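Local structure of alpha-1,3-glucanase (Bacillus circulans, 5ZRU) at residues A[421-426]-A[454-459]; A[366-371]-A[397-402]; A[243-248]-A[271-276]. The protein hydrolyses alpha-1,3-glucan as a glycoside hydrolase family 87 enzyme, the chain here being its catalytic unit, with calcium and zinc ions bound. All blocks are in the same frame, centred on the assembly; numbering follows the deposited sequence.

Contacts 1 and 2 pair neighbouring rungs of one run of parallel strands: strand 400-402 lies between 369-371 and 424-426, and Leu424 O stands 2.8 Å from Ile401 N. Their centres are about 9 Å apart. Contact 2 is the more buried, about 8 Å from the centre of the chain, and holds a salt bridge; contact 1, about 14 Å out, is partly buried and stacks a histidine on a carboxylate. Both pair two isoleucines (Ile425 with Ile458, Ile370 with Ile401) on one face. Contact 3, about 25 Å out and more exposed, with four of its seven touching residues at the surface, joins strand 245-249 to the corner after strand 269-273, chiefly through backbone and asparagine polar atoms.

Contact 1: A[421-426]-A[454-459]; sequences THNLIV and SDTTII
One face of the His422 ring is occupied by Asp455, whose CB sits 3.7 Å from the ring centroid and 13° off its normal, a CH-pi contact. The carboxylate follows, its plane within 4° of the ring's. Tyr398 stacks on the opposite face. At the ring edge, in plane, Thr421 OG1 is hydrogen-bonded to ND1, and it also bonds Ser397. Ser454 OG donates to OD2 of Asp455 on its anti side. Both His422 and Asp455 have positive phi at a corner between two runs of parallel strands, the geometry of adjacent rungs in the right-handed parallel beta-helix expected of this pectate-lyase-like domain. Ser454 O is gripped at that corner from opposite faces of its carbonyl plane, by His422 N at 3.0 Å and by Thr456 OG1 at 2.8 Å. A water joins Thr456 OG1 to Asn423 ND2, while Asn423 OD1 accepts from Asn399 N. Beyond the corner the strands run 6° from parallel; Ile425 N donates to Thr457 O (2.9 Å) and its O accepts from Ile459 N (2.9 Å). Val426 CG1 lies alongside Ile459 CB at 4.0 Å, whereas Ile425 and Ile458 lie on the other face, where both touch Ala433.

Contact 2: A[366-371]-A[397-402]; sequences RNSSIR and SYNTIE
Ile370 lies alongside Ile401, its CB 3.9 Å from Ile401 CG1, both pointing to the same face, where Leu378 of strand 378-381 meets them. They sit on successive rungs of what is, by family and strand pairing, a parallel beta-helix; strands 369-371 and 400-402 run 11° from parallel. The backbone register is fixed by Ile370, whose N donates to Thr400 O almost straight (2.9 Å, 175° at the hydrogen) and whose O accepts from Glu402 N. At the preceding corner, Asn399 supplies a side-chain acceptor: with CG beside its own backbone N, OD1 receives Ser368 N at 3.0 Å, in the carbonyl plane and on a lone pair. Its ND2 bonds Val365 O, which holds the amide from both ends.

On the face away from the isoleucines, Arg371 and Glu402 form a salt bridge. The arginine folds at chi3 (-64°), and Glu172 and Glu139 also pair with its guanidinium, while Arg20 takes Glu402 OE2. This gathering of opposite charges would be expected to favour the ionised forms. A water accepts from Ser369 OG, which Arg347 NE also bonds, and donates to Thr400 O and Glu402 OE1. Glu402 OE1 lies almost in the guanidinium plane, 2.9 Å from Arg371 NE and 3.0 Å from Arg371 NH2; NH2 meets the syn lone pair of OE1, whereas NE comes from above the carboxylate plane.

Contact 3: A[243-248]-A[271-276]; sequences NNITIM and FRVTGQ
Asn244 and Gln276 pass across one another with their amide planes 72° apart, so the amides do not stack; it is the carbonyl oxygen of Asn244 that makes the contact. OD1 accepts from Gln276 N at 2.9 Å, with 160° at the hydrogen and the donor tilted somewhat from the carbonyl plane, and the same oxygen lies 3.6 Å from Gln276 CB. The torsion that allows this sets CG of Asn244 beside its own backbone N, opposite the carbonyl carbon (chi1 -54°), which brings OD1 to the backbone of Gln276. Gln276 instead is extended, CG anti to its N, and carries its own amide off to Asn308, where NE2 donates to the backbone O.

In this coil of the probable beta-helix, segment 271-276 leaves strand 269-273 and turns a corner into strand 277-285, which itself pairs with 245-249 and carries Asp278, a zinc ligand together with His3 and His312. The two segments therefore belong to different faces and touch only around that corner. Backbone bonds mark the join: Ile245 N donates to Gln276 O at 3.1 Å, and Gly275 N gives a weak, strongly bent bond to Asn243 O. Water 3 donates to Gln276 O and also pairs with Thr246 OG1.

Asn243 and Thr274 cross too, OD1 of the first 3.6 Å from OG1 of the second. Just before the corner, the buried Val273 packs against the other segment with both branches: CG1 approaches Asn243 O at 3.6 Å, while CG2 faces Ile245 CG2 at 4.3 Å.

Contact 1: A[421-426]-A[454-459]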
# COMPACT_ATOMS: atom_id res chain seq x y z
N THR A 421 -3.24 9.10 -12.35
CA THR A 421 -4.10 10.28 -12.27
C THR A 421 -5.13 10.12 -11.16
O THR A 421 -5.51 9.01 -10.80
CB THR A 421 -4.84 10.54 -13.60
OG1 THR A 421 -5.87 9.56 -13.76
CG2 THR A 421 -3.90 10.49 -14.80
N HIS A 422 -5.59 11.25 -10.64
CA HIS A 422 -6.70 11.29 -9.69
C HIS A 422 -6.38 10.53 -8.40
O HIS A 422 -7.25 9.89 -7.80
CB HIS A 422 -7.98 10.78 -10.35
CG HIS A 422 -8.44 11.66 -11.48
ND1 HIS A 422 -8.05 11.44 -12.79
CD2 HIS A 422 -9.18 12.79 -11.48
CE1 HIS A 422 -8.57 12.39 -13.55
NE2 HIS A 422 -9.26 13.21 -12.79
N ASN A 423 -5.14 10.63 -7.95
CA ASN A 423 -4.73 9.93 -6.74
C ASN A 423 -4.63 10.90 -5.57
O ASN A 423 -4.52 12.12 -5.73
CB ASN A 423 -3.38 9.24 -6.96
CG ASN A 423 -3.47 8.15 -8.01
OD1 ASN A 423 -4.26 7.22 -7.88
ND2 ASN A 423 -2.65 8.27 -9.05
N LEU A 424 -4.69 10.32 -4.37
CA LEU A 424 -4.48 11.04 -3.12
C LEU A 424 -3.38 10.30 -2.38
O LEU A 424 -3.52 9.10 -2.10
CB LEU A 424 -5.78 11.09 -2.29
CG LEU A 424 -5.77 11.65 -0.87
CD1 LEU A 424 -5.32 13.11 -0.85
CD2 LEU A 424 -7.16 11.50 -0.24
N ILE A 425 -2.28 10.98 -2.10
CA ILE A 425 -1.09 10.34 -1.55
C ILE A 425 -0.70 11.11 -0.30
O ILE A 425 -0.35 12.30 -0.39
CB ILE A 425 0.07 10.31 -2.57
CG1 ILE A 425 -0.42 9.74 -3.91
CG2 ILE A 425 1.21 9.44 -2.03
CD1 ILE A 425 0.61 9.84 -5.04
N VAL A 426 -0.74 10.45 0.86
CA VAL A 426 -0.68 11.13 2.15
C VAL A 426 0.29 10.41 3.09
O VAL A 426 0.27 9.18 3.20
CB VAL A 426 -2.08 11.20 2.80
CG1 VAL A 426 -2.04 12.05 4.08
CG2 VAL A 426 -3.09 11.76 1.82
N SER A 454 -1.31 13.28 -13.17
CA SER A 454 -2.23 14.41 -13.17
C SER A 454 -3.24 14.29 -12.04
O SER A 454 -3.47 13.21 -11.48
CB SER A 454 -2.99 14.54 -14.49
OG SER A 454 -4.08 13.63 -14.53
N ASP A 455 -3.84 15.43 -11.72
CA ASP A 455 -5.04 15.52 -10.90
C ASP A 455 -4.83 14.83 -9.56
O ASP A 455 -5.59 13.95 -9.16
CB ASP A 455 -6.24 14.95 -11.66
CG ASP A 455 -6.58 15.77 -12.88
OD1 ASP A 455 -7.21 16.83 -12.70
OD2 ASP A 455 -6.19 15.38 -14.00
N THR A 456 -3.77 15.22 -8.86
CA THR A 456 -3.34 14.43 -7.72
C THR A 456 -2.99 15.36 -6.56
O THR A 456 -2.38 16.41 -6.77
CB THR A 456 -2.14 13.54 -8.09
OG1 THR A 456 -2.59 12.49 -8.97
CG2 THR A 456 -1.49 12.91 -6.85
N THR A 457 -3.40 14.97 -5.36
CA THR A 457 -3.12 15.71 -4.14
C THR A 457 -2.13 14.92 -3.30
O THR A 457 -2.31 13.71 -3.09
CB THR A 457 -4.41 15.95 -3.34
OG1 THR A 457 -5.27 16.78 -4.13
CG2 THR A 457 -4.11 16.65 -2.01
N ILE A 458 -1.08 15.60 -2.85
CA ILE A 458 0.02 15.02 -2.10
C ILE A 458 0.12 15.77 -0.79
O ILE A 458 0.12 17.01 -0.79
CB ILE A 458 1.35 15.12 -2.88
CG1 ILE A 458 1.31 14.25 -4.13
CG2 ILE A 458 2.53 14.80 -1.96
CD1 ILE A 458 2.40 14.61 -5.16
N ILE A 459 0.19 15.05 0.33
CA ILE A 459 0.12 15.66 1.65
C ILE A 459 1.18 15.05 2.56
O ILE A 459 1.28 13.82 2.67
CB ILE A 459 -1.28 15.51 2.29
CG1 ILE A 459 -2.36 16.10 1.38
CG2 ILE A 459 -1.34 16.18 3.67
CD1 ILE A 459 -3.79 15.91 1.92
O HOH W 1 -0.68 10.41 -9.59

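Contact 2: A[366-371]-A[397-402]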
# COMPACT_ATOMS: atom_id res chain seq x y z
N ARG A 366 -6.94 0.68 -9.72
CA ARG A 366 -7.83 1.83 -9.58
C ARG A 366 -8.78 1.65 -8.41
O ARG A 366 -9.09 0.54 -7.98
CB ARG A 366 -8.61 2.11 -10.86
CG ARG A 366 -9.58 1.03 -11.27
CD ARG A 366 -10.21 1.35 -12.64
NE ARG A 366 -11.21 0.35 -13.00
CZ ARG A 366 -11.63 0.11 -14.23
NH1 ARG A 366 -11.14 0.79 -15.26
NH2 ARG A 366 -12.54 -0.84 -14.44
N ASN A 367 -9.25 2.79 -7.91
CA ASN A 367 -10.19 2.89 -6.79
C ASN A 367 -9.83 1.94 -5.65
O ASN A 367 -10.66 1.18 -5.16
CB ASN A 367 -11.63 2.64 -7.24
CG ASN A 367 -12.62 3.20 -6.26
OD1 ASN A 367 -12.54 4.37 -5.90
ND2 ASN A 367 -13.52 2.36 -5.77
N SER A 368 -8.58 2.03 -5.20
CA SER A 368 -8.09 1.11 -4.19
C SER A 368 -7.39 1.88 -3.07
O SER A 368 -6.91 3.00 -3.24
CB SER A 368 -7.13 0.08 -4.80
OG SER A 368 -7.83 -0.78 -5.69
N SER A 369 -7.37 1.24 -1.90
CA SER A 369 -6.71 1.76 -0.71
C SER A 369 -5.37 1.05 -0.60
O SER A 369 -5.33 -0.17 -0.44
CB SER A 369 -7.57 1.52 0.53
OG SER A 369 -6.82 1.69 1.73
N ILE A 370 -4.27 1.81 -0.73
CA ILE A 370 -2.91 1.27 -0.74
C ILE A 370 -2.23 1.85 0.49
O ILE A 370 -1.85 3.03 0.47
CB ILE A 370 -2.16 1.64 -2.02
CG1 ILE A 370 -3.04 1.40 -3.26
CG2 ILE A 370 -0.80 0.91 -2.10
CD1 ILE A 370 -3.41 -0.06 -3.48
N ARG A 371 -2.07 1.08 1.56
CA ARG A 371 -1.74 1.69 2.84
C ARG A 371 -0.65 0.93 3.59
O ARG A 371 -0.71 -0.29 3.71
CB ARG A 371 -2.98 1.81 3.74
CG ARG A 371 -2.73 2.58 5.03
CD ARG A 371 -3.98 2.62 5.93
NE ARG A 371 -5.09 3.33 5.32
CZ ARG A 371 -6.38 3.14 5.61
NH1 ARG A 371 -6.74 2.21 6.50
NH2 ARG A 371 -7.30 3.85 4.99
N SER A 397 -4.80 4.88 -11.07
CA SER A 397 -5.68 6.03 -10.99
C SER A 397 -6.75 5.85 -9.93
O SER A 397 -7.20 4.74 -9.65
CB SER A 397 -6.33 6.34 -12.35
OG SER A 397 -5.33 6.81 -13.25
N TYR A 398 -7.17 6.97 -9.34
CA TYR A 398 -8.27 7.01 -8.36
C TYR A 398 -7.96 6.15 -7.14
O TYR A 398 -8.83 5.46 -6.61
CB TYR A 398 -9.59 6.59 -8.99
CG TYR A 398 -10.08 7.58 -10.03
CD1 TYR A 398 -10.75 8.74 -9.64
CD2 TYR A 398 -9.84 7.38 -11.38
CE1 TYR A 398 -11.19 9.66 -10.58
CE2 TYR A 398 -10.28 8.29 -12.33
CZ TYR A 398 -10.94 9.43 -11.92
OH TYR A 398 -11.37 10.32 -12.88
N ASN A 399 -6.72 6.22 -6.65
CA ASN A 399 -6.31 5.47 -5.48
C ASN A 399 -5.98 6.42 -4.34
O ASN A 399 -5.60 7.57 -4.56
CB ASN A 399 -5.08 4.61 -5.78
CG ASN A 399 -5.34 3.64 -6.90
OD1 ASN A 399 -6.20 2.76 -6.79
ND2 ASN A 399 -4.61 3.80 -8.01
N THR A 400 -6.16 5.93 -3.11
CA THR A 400 -5.72 6.62 -1.91
C THR A 400 -4.56 5.84 -1.32
O THR A 400 -4.73 4.69 -0.91
CB THR A 400 -6.86 6.76 -0.90
OG1 THR A 400 -7.90 7.56 -1.47
CG2 THR A 400 -6.35 7.44 0.36
N ILE A 401 -3.39 6.47 -1.29
CA ILE A 401 -2.13 5.80 -0.99
C ILE A 401 -1.56 6.48 0.24
O ILE A 401 -1.09 7.62 0.17
CB ILE A 401 -1.17 5.87 -2.19
CG1 ILE A 401 -1.88 5.30 -3.42
CG2 ILE A 401 0.14 5.13 -1.88
CD1 ILE A 401 -1.16 5.53 -4.71
N GLU A 402 -1.60 5.78 1.37
CA GLU A 402 -1.34 6.37 2.68
C GLU A 402 -0.27 5.58 3.43
O GLU A 402 -0.19 4.36 3.31
CB GLU A 402 -2.61 6.40 3.53
CG GLU A 402 -3.73 7.29 2.98
CD GLU A 402 -5.09 6.93 3.56
OE1 GLU A 402 -5.41 5.72 3.64
OE2 GLU A 402 -5.84 7.85 3.95
O HOH W 2 -5.42 3.87 1.69

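Contact 3: A[243-248]-A[271-276]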
# COMPACT_ATOMS: atom_id res chain seq x y z
N ASN A 243 -6.98 -21.97 -18.61
CA ASN A 243 -7.48 -21.01 -19.59
C ASN A 243 -8.25 -19.90 -18.90
O ASN A 243 -7.75 -18.78 -18.78
CB ASN A 243 -8.36 -21.71 -20.64
CG ASN A 243 -7.55 -22.52 -21.65
OD1 ASN A 243 -6.48 -22.10 -22.09
ND2 ASN A 243 -8.06 -23.69 -22.03
N ASN A 244 -9.46 -20.18 -18.42
CA ASN A 244 -10.27 -19.18 -17.74
C ASN A 244 -10.75 -19.71 -16.40
O ASN A 244 -11.09 -20.89 -16.28
CB ASN A 244 -11.47 -18.77 -18.61
CG ASN A 244 -11.06 -18.32 -20.00
OD1 ASN A 244 -10.45 -17.26 -20.15
ND2 ASN A 244 -11.40 -19.11 -21.02
N ILE A 245 -10.80 -18.84 -15.40
CA ILE A 245 -11.33 -19.27 -14.11
C ILE A 245 -11.89 -18.07 -13.36
O ILE A 245 -11.33 -16.97 -13.42
CB ILE A 245 -10.26 -20.03 -13.28
CG1 ILE A 245 -10.90 -20.68 -12.04
CG2 ILE A 245 -9.07 -19.12 -12.90
CD1 ILE A 245 -9.97 -21.63 -11.29
N THR A 246 -13.02 -18.28 -12.70
CA THR A 246 -13.63 -17.29 -11.83
C THR A 246 -13.67 -17.84 -10.41
O THR A 246 -14.16 -18.95 -10.19
CB THR A 246 -15.03 -16.93 -12.31
OG1 THR A 246 -14.93 -16.33 -13.61
CG2 THR A 246 -15.71 -15.94 -11.34
N ILE A 247 -13.12 -17.08 -9.47
CA ILE A 247 -13.09 -17.47 -8.06
C ILE A 247 -13.68 -16.32 -7.26
O ILE A 247 -13.18 -15.19 -7.33
CB ILE A 247 -11.66 -17.77 -7.58
CG1 ILE A 247 -11.04 -18.89 -8.43
CG2 ILE A 247 -11.66 -18.07 -6.07
CD1 ILE A 247 -9.52 -18.99 -8.28
N MET A 248 -14.74 -16.59 -6.50
CA MET A 248 -15.45 -15.53 -5.81
C MET A 248 -15.77 -15.96 -4.39
O MET A 248 -16.31 -17.05 -4.18
CB MET A 248 -16.75 -15.15 -6.54
CG MET A 248 -17.42 -13.89 -5.97
SD MET A 248 -19.09 -13.62 -6.62
CE MET A 248 -19.99 -14.89 -5.73
N PHE A 271 -0.87 -17.71 -9.64
CA PHE A 271 -1.71 -17.96 -10.81
C PHE A 271 -0.88 -18.48 -11.97
O PHE A 271 0.18 -17.91 -12.28
CB PHE A 271 -2.42 -16.68 -11.27
CG PHE A 271 -3.47 -16.15 -10.31
CD1 PHE A 271 -4.57 -16.92 -9.95
CD2 PHE A 271 -3.38 -14.85 -9.85
CE1 PHE A 271 -5.54 -16.40 -9.11
CE2 PHE A 271 -4.34 -14.32 -9.00
CZ PHE A 271 -5.42 -15.11 -8.63
N ARG A 272 -1.36 -19.53 -12.62
CA ARG A 272 -0.80 -20.02 -13.89
C ARG A 272 -1.93 -20.01 -14.91
O ARG A 272 -2.47 -21.06 -15.28
CB ARG A 272 -0.17 -21.41 -13.73
CG ARG A 272 0.97 -21.47 -12.72
CD ARG A 272 2.16 -20.65 -13.17
NE ARG A 272 3.26 -20.71 -12.22
CZ ARG A 272 4.39 -20.01 -12.32
NH1 ARG A 272 4.57 -19.18 -13.34
NH2 ARG A 272 5.34 -20.14 -11.40
N VAL A 273 -2.31 -18.81 -15.34
CA VAL A 273 -3.50 -18.57 -16.14
C VAL A 273 -3.07 -17.90 -17.45
O VAL A 273 -2.28 -16.95 -17.43
CB VAL A 273 -4.50 -17.67 -15.39
CG1 VAL A 273 -5.66 -17.25 -16.29
CG2 VAL A 273 -5.02 -18.39 -14.12
N THR A 274 -3.59 -18.40 -18.58
CA THR A 274 -3.28 -17.81 -19.88
C THR A 274 -4.44 -17.02 -20.46
O THR A 274 -4.21 -16.20 -21.35
CB THR A 274 -2.87 -18.88 -20.89
OG1 THR A 274 -3.91 -19.87 -20.99
CG2 THR A 274 -1.59 -19.55 -20.46
N GLY A 275 -5.67 -17.27 -20.02
CA GLY A 275 -6.79 -16.49 -20.47
C GLY A 275 -7.22 -15.49 -19.42
O GLY A 275 -6.41 -14.68 -18.97
N GLN A 276 -8.48 -15.54 -19.01
CA GLN A 276 -9.04 -14.52 -18.14
C GLN A 276 -9.34 -15.11 -16.78
O GLN A 276 -10.13 -16.06 -16.66
CB GLN A 276 -10.31 -13.92 -18.75
CG GLN A 276 -10.96 -12.88 -17.87
CD GLN A 276 -12.24 -12.36 -18.46
OE1 GLN A 276 -13.19 -13.12 -18.67
NE2 GLN A 276 -12.28 -11.07 -18.76
O HOH W 3 -12.97 -15.96 -15.63